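Local coordinates for carboxypeptidase D (Drosophila melanogaster, PDB 3MN8), which is a zinc metallocarboxypeptidase that releases C-terminal arginine or lysine from peptides and proteins, including growth factors, peptide hormones and neuropeptides, at residues Gln250-Tyr255 / Phe300-Glu305; Ala223-Asp228 / Gly274-Gly279; Leu212-His217 / Leu329-Gln334. One frame throughout, in Å; residues are numbered along the deposited sequence.

Interaction 1. Residues Gln250-Tyr255 / Phe300-Glu305. With GEM ((2-guanidinoethylmercapto)succinic acid), chain G.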
loop_
_atom_site.group_PDB
_atom_site.type_symbol
_atom_site.label_atom_id
_atom_site.label_comp_id
_atom_site.label_asym_id
_atom_site.label_seq_id
_atom_site.Cartn_x
_atom_site.Cartn_y
_atom_site.Cartn_z
ATOM N N GLN A 250 -6.109 0.373 13.089
ATOM C CA GLN A 250 -6.574 -0.988 12.817
ATOM C C GLN A 250 -5.698 -1.666 11.756
ATOM O O GLN A 250 -5.326 -2.830 11.886
ATOM C CB GLN A 250 -8.055 -1.000 12.396
ATOM C CG GLN A 250 -8.594 -2.412 12.160
ATOM C CD GLN A 250 -10.116 -2.493 12.131
ATOM O OE1 GLN A 250 -10.808 -1.838 12.911
ATOM N NE2 GLN A 250 -10.639 -3.324 11.242
ATOM N N LEU A 251 -5.359 -0.919 10.716
ATOM C CA LEU A 251 -4.461 -1.420 9.689
ATOM C C LEU A 251 -3.111 -1.788 10.267
ATOM O O LEU A 251 -2.643 -2.915 10.114
ATOM C CB LEU A 251 -4.291 -0.379 8.589
ATOM C CG LEU A 251 -5.590 -0.096 7.839
ATOM C CD1 LEU A 251 -5.423 1.047 6.852
ATOM C CD2 LEU A 251 -6.112 -1.367 7.165
ATOM N N ALA A 252 -2.482 -0.827 10.930
ATOM C CA ALA A 252 -1.186 -1.056 11.560
ATOM C C ALA A 252 -1.210 -2.253 12.507
ATOM O O ALA A 252 -0.243 -3.022 12.572
ATOM C CB ALA A 252 -0.727 0.202 12.302
ATOM N N HIS A 253 -2.308 -2.401 13.248
ATOM C CA HIS A 253 -2.419 -3.485 14.220
ATOM C C HIS A 253 -2.625 -4.809 13.526
ATOM O O HIS A 253 -2.111 -5.832 13.977
ATOM C CB HIS A 253 -3.552 -3.244 15.209
ATOM C CG HIS A 253 -3.110 -2.581 16.481
ATOM N ND1 HIS A 253 -3.655 -1.397 16.937
ATOM C CD2 HIS A 253 -2.173 -2.937 17.394
ATOM C CE1 HIS A 253 -3.072 -1.050 18.070
ATOM N NE2 HIS A 253 -2.171 -1.970 18.371
ATOM N N THR A 254 -3.371 -4.784 12.423
ATOM C CA THR A 254 -3.560 -5.988 11.619
ATOM C C THR A 254 -2.222 -6.621 11.244
ATOM O O THR A 254 -2.054 -7.834 11.326
ATOM C CB THR A 254 -4.306 -5.698 10.318
ATOM O OG1 THR A 254 -5.566 -5.086 10.611
ATOM C CG2 THR A 254 -4.531 -6.986 9.562
ATOM N N TYR A 255 -1.270 -5.796 10.819
ATOM C CA TYR A 255 0.037 -6.302 10.415
ATOM C C TYR A 255 0.875 -6.718 11.628
ATOM O O TYR A 255 1.428 -7.820 11.678
ATOM C CB TYR A 255 0.789 -5.258 9.577
ATOM C CG TYR A 255 1.948 -5.845 8.807
ATOM C CD1 TYR A 255 3.157 -6.138 9.447
ATOM C CD2 TYR A 255 1.834 -6.124 7.442
ATOM C CE1 TYR A 255 4.230 -6.688 8.747
ATOM C CE2 TYR A 255 2.896 -6.676 6.730
ATOM C CZ TYR A 255 4.093 -6.956 7.390
ATOM O OH TYR A 255 5.153 -7.501 6.698
ATOM N N PHE A 300 -5.088 4.696 1.441
ATOM C CA PHE A 300 -4.609 4.629 2.814
ATOM C C PHE A 300 -3.318 3.800 2.883
ATOM O O PHE A 300 -3.373 2.580 2.990
ATOM C CB PHE A 300 -5.663 3.970 3.713
ATOM C CG PHE A 300 -6.905 4.800 3.943
ATOM C CD1 PHE A 300 -7.652 4.626 5.102
ATOM C CD2 PHE A 300 -7.326 5.745 3.013
ATOM C CE1 PHE A 300 -8.803 5.379 5.330
ATOM C CE2 PHE A 300 -8.483 6.498 3.229
ATOM C CZ PHE A 300 -9.223 6.313 4.383
ATOM N N GLU A 301 -2.162 4.458 2.822
ATOM C CA GLU A 301 -0.882 3.752 2.851
ATOM C C GLU A 301 -0.270 3.687 4.248
ATOM O O GLU A 301 -0.200 4.690 4.963
ATOM C CB GLU A 301 0.099 4.400 1.869
ATOM C CG GLU A 301 1.494 3.796 1.868
ATOM C CD GLU A 301 2.306 4.204 0.642
ATOM O OE1 GLU A 301 1.924 3.817 -0.490
ATOM O OE2 GLU A 301 3.329 4.910 0.802
ATOM N N LEU A 302 0.181 2.498 4.632
ATOM C CA LEU A 302 1.011 2.338 5.825
ATOM C C LEU A 302 2.471 2.308 5.438
ATOM O O LEU A 302 2.816 1.938 4.317
ATOM C CB LEU A 302 0.701 1.023 6.544
ATOM C CG LEU A 302 -0.662 0.865 7.204
ATOM C CD1 LEU A 302 -0.675 -0.431 7.999
ATOM C CD2 LEU A 302 -0.963 2.058 8.096
ATOM N N THR A 303 3.331 2.682 6.381
ATOM C CA THR A 303 4.770 2.482 6.244
ATOM C C THR A 303 5.144 1.301 7.132
ATOM O O THR A 303 4.885 1.316 8.334
ATOM C CB THR A 303 5.588 3.723 6.700
ATOM O OG1 THR A 303 5.052 4.916 6.113
ATOM C CG2 THR A 303 7.055 3.588 6.304
ATOM N N ILE A 304 5.747 0.270 6.554
ATOM C CA ILE A 304 6.099 -0.893 7.358
ATOM C C ILE A 304 7.590 -1.235 7.371
ATOM O O ILE A 304 8.218 -1.453 6.320
ATOM C CB ILE A 304 5.277 -2.117 6.974
ATOM C CG1 ILE A 304 3.805 -1.849 7.254
ATOM C CG2 ILE A 304 5.747 -3.327 7.771
ATOM C CD1 ILE A 304 2.888 -2.799 6.556
ATOM N N GLU A 305 8.134 -1.279 8.587
ATOM C CA GLU A 305 9.539 -1.583 8.815
ATOM C C GLU A 305 9.661 -3.071 9.133
ATOM O O GLU A 305 9.032 -3.563 10.069
ATOM C CB GLU A 305 10.071 -0.733 9.979
ATOM C CG GLU A 305 9.949 0.791 9.790
ATOM C CD GLU A 305 11.013 1.356 8.859
ATOM O OE1 GLU A 305 11.022 2.580 8.630
ATOM O OE2 GLU A 305 11.842 0.572 8.350
HETATM C C8 GEM G . 11.636 6.577 7.675
HETATM S S7 GEM G . 10.028 6.262 7.002
HETATM C C6 GEM G . 9.221 5.553 8.408
HETATM C C5 GEM G . 9.294 6.421 9.662
HETATM N N3 GEM G . 8.460 7.591 9.434
HETATM C C1 GEM G . 8.378 8.675 10.198
HETATM N N4 GEM G . 7.568 9.672 9.862
HETATM N N2 GEM G . 9.113 8.770 11.301
HETATM C C9 GEM G . 12.383 7.416 6.673
HETATM O O14 GEM G . 11.837 7.643 5.570
HETATM O O15 GEM G . 13.510 7.862 6.974
HETATM C C10 GEM G . 12.403 5.296 8.041
HETATM C C11 GEM G . 12.848 4.405 6.887
HETATM O O12 GEM G . 12.591 3.179 6.973
HETATM O O13 GEM G . 13.480 4.901 5.919
#

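Interaction 2. Residues Ala223-Asp228 / Gly274-Gly279. With GEM ((2-guanidinoethylmercapto)succinic acid), chain G.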
loop_
_atom_site.group_PDB
_atom_site.type_symbol
_atom_site.label_atom_id
_atom_site.label_comp_id
_atom_site.label_asym_id
_atom_site.label_seq_id
_atom_site.Cartn_x
_atom_site.Cartn_y
_atom_site.Cartn_z
ATOM N N ALA A 223 4.937 -0.974 12.633
ATOM C CA ALA A 223 3.909 -0.572 11.695
ATOM C C ALA A 223 3.561 0.908 11.921
ATOM O O ALA A 223 2.979 1.276 12.958
ATOM C CB ALA A 223 2.685 -1.460 11.868
ATOM N N SER A 224 3.932 1.737 10.941
ATOM C CA SER A 224 3.828 3.194 11.028
ATOM C C SER A 224 2.773 3.736 10.078
ATOM O O SER A 224 2.645 3.273 8.948
ATOM C CB SER A 224 5.181 3.835 10.692
ATOM O OG SER A 224 5.158 5.252 10.822
ATOM N N TYR A 225 2.036 4.744 10.529
ATOM C CA TYR A 225 0.913 5.287 9.769
ATOM C C TYR A 225 0.942 6.796 9.848
ATOM O O TYR A 225 1.625 7.355 10.711
ATOM C CB TYR A 225 -0.407 4.771 10.353
ATOM C CG TYR A 225 -0.528 4.958 11.854
ATOM C CD1 TYR A 225 0.037 4.047 12.737
ATOM C CD2 TYR A 225 -1.205 6.037 12.381
ATOM C CE1 TYR A 225 -0.074 4.208 14.109
ATOM C CE2 TYR A 225 -1.323 6.209 13.750
ATOM C CZ TYR A 225 -0.757 5.291 14.610
ATOM O OH TYR A 225 -0.870 5.458 15.976
ATOM N N PRO A 226 0.195 7.463 8.956
ATOM C CA PRO A 226 0.077 8.930 8.871
ATOM C C PRO A 226 -0.415 9.612 10.167
ATOM O O PRO A 226 -1.066 8.980 11.016
ATOM C CB PRO A 226 -0.954 9.134 7.748
ATOM C CG PRO A 226 -0.872 7.889 6.923
ATOM C CD PRO A 226 -0.544 6.777 7.883
ATOM N N TYR A 227 -0.093 10.892 10.331
ATOM C CA TYR A 227 0.775 11.620 9.426
ATOM C C TYR A 227 2.224 11.488 9.889
ATOM O O TYR A 227 2.490 11.142 11.052
ATOM C CB TYR A 227 0.405 13.105 9.418
ATOM C CG TYR A 227 -0.914 13.459 8.779
ATOM C CD1 TYR A 227 -1.120 13.285 7.411
ATOM C CD2 TYR A 227 -1.938 14.019 9.537
ATOM C CE1 TYR A 227 -2.314 13.636 6.822
ATOM C CE2 TYR A 227 -3.136 14.366 8.957
ATOM C CZ TYR A 227 -3.317 14.170 7.598
ATOM O OH TYR A 227 -4.510 14.510 7.016
ATOM N N ASP A 228 3.151 11.788 8.978
ATOM C CA ASP A 228 4.591 11.722 9.243
ATOM C C ASP A 228 5.118 13.090 9.663
ATOM O O ASP A 228 6.258 13.219 10.107
ATOM C CB ASP A 228 5.350 11.241 7.997
ATOM C CG ASP A 228 5.324 9.713 7.832
ATOM O OD1 ASP A 228 4.957 9.012 8.801
ATOM O OD2 ASP A 228 5.685 9.210 6.737
ATOM N N GLY A 274 2.567 -2.046 21.157
ATOM C CA GLY A 274 1.759 -2.854 20.261
ATOM C C GLY A 274 2.432 -3.040 18.914
ATOM O O GLY A 274 1.870 -3.638 17.986
ATOM N N GLY A 275 3.647 -2.515 18.812
ATOM C CA GLY A 275 4.444 -2.670 17.613
ATOM C C GLY A 275 4.055 -1.735 16.491
ATOM O O GLY A 275 4.442 -1.941 15.345
ATOM N N ILE A 276 3.286 -0.705 16.820
ATOM C CA ILE A 276 2.912 0.301 15.839
ATOM C C ILE A 276 3.248 1.689 16.365
ATOM O O ILE A 276 3.448 1.877 17.572
ATOM C CB ILE A 276 1.416 0.255 15.531
ATOM C CG1 ILE A 276 0.625 0.685 16.762
ATOM C CG2 ILE A 276 1.005 -1.144 15.107
ATOM C CD1 ILE A 276 -0.846 0.797 16.511
ATOM N N THR A 277 3.302 2.659 15.454
ATOM C CA THR A 277 3.577 4.041 15.826
ATOM C C THR A 277 3.109 5.023 14.776
ATOM O O THR A 277 2.987 4.692 13.602
ATOM C CB THR A 277 5.073 4.302 16.025
ATOM O OG1 THR A 277 5.248 5.632 16.534
ATOM C CG2 THR A 277 5.823 4.163 14.695
ATOM N N ASN A 278 2.849 6.243 15.216
ATOM C CA ASN A 278 2.519 7.331 14.321
ATOM C C ASN A 278 3.834 7.834 13.750
ATOM O O ASN A 278 4.808 8.003 14.496
ATOM C CB ASN A 278 1.808 8.423 15.118
ATOM C CG ASN A 278 1.606 9.684 14.334
ATOM O OD1 ASN A 278 2.005 10.755 14.786
ATOM N ND2 ASN A 278 0.967 9.584 13.164
ATOM N N GLY A 279 3.887 8.049 12.435
ATOM C CA GLY A 279 5.110 8.538 11.813
ATOM C C GLY A 279 5.722 9.706 12.582
ATOM O O GLY A 279 6.838 9.614 13.127
HETATM C C8 GEM G . 11.636 6.577 7.675
HETATM S S7 GEM G . 10.028 6.262 7.002
HETATM C C6 GEM G . 9.221 5.553 8.408
HETATM C C5 GEM G . 9.294 6.421 9.662
HETATM N N3 GEM G . 8.460 7.591 9.434
HETATM C C1 GEM G . 8.378 8.675 10.198
HETATM N N4 GEM G . 7.568 9.672 9.862
HETATM N N2 GEM G . 9.113 8.770 11.301
HETATM C C9 GEM G . 12.383 7.416 6.673
HETATM O O14 GEM G . 11.837 7.643 5.570
HETATM O O15 GEM G . 13.510 7.862 6.974
HETATM C C10 GEM G . 12.403 5.296 8.041
HETATM C C11 GEM G . 12.848 4.405 6.887
HETATM O O12 GEM G . 12.591 3.179 6.973
HETATM O O13 GEM G . 13.480 4.901 5.919
#

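Interaction 3. Residues Leu212-His217 / Leu329-Gln334. With ZN (zinc ion), chain F; GEM ((2-guanidinoethylmercapto)succinic acid), chain G.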
loop_
_atom_site.group_PDB
_atom_site.type_symbol
_atom_site.label_atom_id
_atom_site.label_comp_id
_atom_site.label_asym_id
_atom_site.label_seq_id
_atom_site.Cartn_x
_atom_site.Cartn_y
_atom_site.Cartn_z
ATOM N N LEU A 212 -6.175 0.797 -0.653
ATOM C CA LEU A 212 -5.277 0.516 0.460
ATOM C C LEU A 212 -3.874 0.285 -0.095
ATOM O O LEU A 212 -3.723 -0.099 -1.250
ATOM C CB LEU A 212 -5.771 -0.728 1.215
ATOM C CG LEU A 212 -4.885 -1.447 2.245
ATOM C CD1 LEU A 212 -4.370 -0.479 3.282
ATOM C CD2 LEU A 212 -5.669 -2.579 2.916
ATOM N N SER A 213 -2.851 0.500 0.728
ATOM C CA SER A 213 -1.466 0.384 0.275
ATOM C C SER A 213 -0.477 0.285 1.431
ATOM O O SER A 213 -0.752 0.699 2.552
ATOM C CB SER A 213 -1.102 1.597 -0.588
ATOM O OG SER A 213 0.277 1.595 -0.897
ATOM N N ALA A 214 0.695 -0.255 1.150
ATOM C CA ALA A 214 1.743 -0.302 2.152
ATOM C C ALA A 214 3.076 -0.175 1.457
ATOM O O ALA A 214 3.232 -0.682 0.349
ATOM C CB ALA A 214 1.672 -1.599 2.922
ATOM N N ASN A 215 4.026 0.530 2.076
ATOM C CA ASN A 215 5.402 0.483 1.587
ATOM C C ASN A 215 6.427 0.087 2.673
ATOM O O ASN A 215 6.294 0.441 3.855
ATOM C CB ASN A 215 5.797 1.712 0.732
ATOM C CG ASN A 215 6.112 2.932 1.551
ATOM O OD1 ASN A 215 7.262 3.366 1.597
ATOM N ND2 ASN A 215 5.096 3.512 2.192
ATOM N N PHE A 216 7.421 -0.698 2.257
ATOM C CA PHE A 216 8.245 -1.427 3.191
ATOM C C PHE A 216 9.629 -0.842 3.290
ATOM O O PHE A 216 10.249 -0.481 2.290
ATOM C CB PHE A 216 8.295 -2.900 2.796
ATOM C CG PHE A 216 6.941 -3.526 2.707
ATOM C CD1 PHE A 216 6.230 -3.516 1.521
ATOM C CD2 PHE A 216 6.356 -4.093 3.827
ATOM C CE1 PHE A 216 4.968 -4.075 1.451
ATOM C CE2 PHE A 216 5.085 -4.652 3.758
ATOM C CZ PHE A 216 4.396 -4.643 2.576
ATOM N N HIS A 217 10.103 -0.765 4.524
ATOM C CA HIS A 217 11.386 -0.194 4.831
ATOM C C HIS A 217 12.102 -1.118 5.797
ATOM O O HIS A 217 11.519 -2.078 6.294
ATOM C CB HIS A 217 11.197 1.181 5.476
ATOM C CG HIS A 217 10.617 2.206 4.554
ATOM N ND1 HIS A 217 11.375 3.201 3.979
ATOM C CD2 HIS A 217 9.353 2.382 4.094
ATOM C CE1 HIS A 217 10.606 3.954 3.214
ATOM N NE2 HIS A 217 9.373 3.476 3.265
ATOM N N LEU A 329 -1.073 -11.007 4.103
ATOM C CA LEU A 329 -2.377 -11.460 3.647
ATOM C C LEU A 329 -3.499 -10.734 4.391
ATOM O O LEU A 329 -4.407 -10.170 3.779
ATOM C CB LEU A 329 -2.506 -12.969 3.852
ATOM C CG LEU A 329 -1.940 -13.900 2.776
ATOM C CD1 LEU A 329 -1.318 -13.126 1.601
ATOM C CD2 LEU A 329 -0.961 -14.920 3.402
ATOM N N GLN A 330 -3.426 -10.753 5.716
ATOM C CA GLN A 330 -4.458 -10.146 6.543
ATOM C C GLN A 330 -4.619 -8.649 6.288
ATOM O O GLN A 330 -5.733 -8.134 6.297
ATOM C CB GLN A 330 -4.188 -10.427 8.021
ATOM C CG GLN A 330 -4.379 -11.875 8.386
ATOM C CD GLN A 330 -5.757 -12.375 7.997
ATOM O OE1 GLN A 330 -6.755 -12.000 8.603
ATOM N NE2 GLN A 330 -5.816 -13.228 6.982
ATOM N N LEU A 331 -3.509 -7.951 6.064
ATOM C CA LEU A 331 -3.559 -6.523 5.756
ATOM C C LEU A 331 -4.307 -6.343 4.451
ATOM O O LEU A 331 -5.178 -5.486 4.333
ATOM C CB LEU A 331 -2.153 -5.937 5.637
ATOM C CG LEU A 331 -2.033 -4.419 5.467
ATOM C CD1 LEU A 331 -0.577 -4.001 5.465
ATOM C CD2 LEU A 331 -2.682 -3.954 4.181
ATOM N N LEU A 332 -3.970 -7.162 3.467
ATOM C CA LEU A 332 -4.638 -7.057 2.180
ATOM C C LEU A 332 -6.133 -7.173 2.371
ATOM O O LEU A 332 -6.887 -6.389 1.809
ATOM C CB LEU A 332 -4.125 -8.106 1.191
ATOM C CG LEU A 332 -2.711 -7.792 0.672
ATOM C CD1 LEU A 332 -2.107 -8.945 -0.108
ATOM C CD2 LEU A 332 -2.707 -6.526 -0.161
ATOM N N ARG A 333 -6.562 -8.126 3.194
ATOM C CA ARG A 333 -8.001 -8.345 3.424
ATOM C C ARG A 333 -8.682 -7.182 4.141
ATOM O O ARG A 333 -9.910 -7.110 4.195
ATOM C CB ARG A 333 -8.251 -9.664 4.155
ATOM C CG ARG A 333 -7.524 -10.830 3.503
ATOM C CD ARG A 333 -8.150 -12.184 3.798
ATOM N NE ARG A 333 -9.308 -12.441 2.960
ATOM C CZ ARG A 333 -9.468 -13.449 2.101
ATOM N NH1 ARG A 333 -10.603 -13.512 1.431
ATOM N NH2 ARG A 333 -8.541 -14.385 1.905
ATOM N N GLN A 334 -7.882 -6.262 4.670
ATOM C CA GLN A 334 -8.405 -5.038 5.270
ATOM C C GLN A 334 -8.924 -4.066 4.198
ATOM O O GLN A 334 -9.680 -3.139 4.493
ATOM C CB GLN A 334 -7.333 -4.370 6.128
ATOM C CG GLN A 334 -7.069 -5.047 7.474
ATOM C CD GLN A 334 -8.222 -4.850 8.452
ATOM O OE1 GLN A 334 -8.496 -3.735 8.897
ATOM N NE2 GLN A 334 -8.901 -5.934 8.785
HETATM ZN ZN ZN F . 13.429 3.341 4.532
HETATM C C8 GEM G . 11.636 6.577 7.675
HETATM S S7 GEM G . 10.028 6.262 7.002
HETATM C C6 GEM G . 9.221 5.553 8.408
HETATM C C5 GEM G . 9.294 6.421 9.662
HETATM N N3 GEM G . 8.460 7.591 9.434
HETATM C C1 GEM G . 8.378 8.675 10.198
HETATM N N4 GEM G . 7.568 9.672 9.862
HETATM N N2 GEM G . 9.113 8.770 11.301
HETATM C C9 GEM G . 12.383 7.416 6.673
HETATM O O14 GEM G . 11.837 7.643 5.570
HETATM O O15 GEM G . 13.510 7.862 6.974
HETATM C C10 GEM G . 12.403 5.296 8.041
HETATM C C11 GEM G . 12.848 4.405 6.887
HETATM O O12 GEM G . 12.591 3.179 6.973
HETATM O O13 GEM G . 13.480 4.901 5.919
#

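Interaction 1. Residues Gln250-Tyr255 / Phe300-Glu305
Residues Gln250-Tyr255 of helix 245-257 pack on strand Phe300-Glu305, with Ala252 over Leu302 and their CA atoms 7.0 Å apart. The two short axes run the same way at 40° and approach to 9.4 Å. This is helix-on-sheet packing in the alpha/beta catalytic part of the first of the protein's three carboxypeptidase-like domains (M14 family). Strand 300-305 is an inner strand of the mixed central sheet.

The contact is apolar and fully buried. Leu302 points its CD1 branch at the helix backbone, 3.5 Å from Ala252 N. The same methyl meets Leu251 alongside, at 3.7 Å from Leu251 CB. Leu251 CD1 reaches down to Phe300 CB (4.3 Å), whose ring turns off toward Phe248 and Tyr294.

Farther along, Ile304 lies under one face of the Tyr255 ring. Its CD1 sits 3.9 Å from the ring centroid and 24° off the normal, a CH-pi contact. Ile304 CG1 is anti to the carbonyl carbon (chi1 -63°), and this puts both branches under the ring: CG2 lies 3.8 Å from Tyr255 CE1. The Tyr255 hydroxyl is held by a hydrogen bond to Asn324 OD1, which ties this ring to helix 317-333.

The other side of the strand faces the substrate pocket. Glu305, predicted to be the proton donor/acceptor, points that way. On the same side, Thr303 CG2 touches the inhibitor GEM, 3.6 Å from its C6.

Interaction 2. Residues Ala223-Asp228 / Gly274-Gly279
A parallel beta pairing joins Ala223-Asp228 to Gly274-Gly279 at the edge of the central sheet of the catalytic domain. The strand axes lie 23° from parallel, and strand 276-278 is the outermost. Ala223 is tied twice, through its N to Gly275 O (2.9 Å) and through its O to Thr277 N (2.9 Å). Tyr225 N then donates to Thr277 O at 3.2 Å. The ladder ends with Gly279 N on Tyr225 O (2.9 Å).

The Tyr225 ring folds back over strand 276-278. Its CG sits between the backbone N and the carbonyl carbon (chi1 51°), which lays one ring face over Asn278 CA, 4.0 Å from the centroid. With an alanine in place of Tyr225, Asn278 CA would probably lose its aromatic cover, and a gap would open beside Ile276 CD1.

Both segments then reach the inhibitor's guanidinium, which mimics a basic C-terminal side chain. GEM N2 donates to Gly279 O at 3.0 Å, and Asp228 OD1 lies 2.9 Å from GEM N4.

Asn278 is the N-cap of helix 279-282, its OD1 accepting from His281 N and Ser240 N. Strand 222-225 is flanked on its other side by strand 300-305, and helix 245-257 packs against Tyr225 and Ile276.

Interaction 3. Residues Leu212-His217 / Leu329-Gln334
His217 NE2 donates to Asn215 OD1 at 2.7 Å, the shortest hydrogen bond in this pair of segments. The donor sits above the amide's carbonyl plane, 38° out of it. Together with the zinc bond it holds the imidazole's rotation, with ND1 turned to the metal. Asn215 thus acts as a second-shell residue behind a first-shell ligand.

His217 ND1 binds the catalytic zinc at 2.1 Å. His101 and Glu104 complete the protein's share of the site. The inhibitor GEM adds a carboxylate, whose O13 binds zinc at 2.1 Å. The second oxygen, O12, is modelled farther off, but its position is doubtful. The sulfur S7 of GEM lies over one face of the His217 ring.

Strand 212-217 carries this histidine at its C-terminal end, as in other M14 carboxypeptidases, where the zinc site lies at the C-terminal ends of the central strands. The opposite end of the strand lies away from the zinc and makes a packing contact. There it packs under the C-terminal part of helix 317-333, whose short axis runs roughly antiparallel to it, at 147° and 9.4 Å.

Leu331 is the main contact from the helix. Its CG stands anti to the backbone N (chi1 -174°) and the chain is extended, which carries its two methyls out to the strand. CD2 meets Leu212 CD2 at 3.5 Å. The other branch, CD1, lies 4.2 Å from Ala214 CB, and Leu331 also touches Tyr96 of strand 93-97. Leu212 CD2 also packs beside Gln334 CB, at 4.0 Å. The amide of Gln334 leads away from the strand, and its OE1 accepts a hydrogen bond from Gln250 NE2.

How the interactions relate
All three contacts involve strands of the central sheet. Strand 300-305 of interaction 1 lies between strand 212-217 of interaction 3 and strand 222-225 of interaction 2. Probable hydrogen bonds join it to both: Thr303 N to Ser224 O at 2.7 Å, and His217 N to Ile304 O at 2.7 Å. The centre of interaction 1 is about 7 Å from that of interaction 2 and about 6 Å from that of interaction 3. Interactions 2 and 3 do not touch, with centres about 14 Å apart. The inhibitor spans them, one of its carboxylates on the zinc by His217 and its guanidinium by Asp228 and Gly279. Helices 245-257 and 317-333 meet where Leu331 packs on Tyr255.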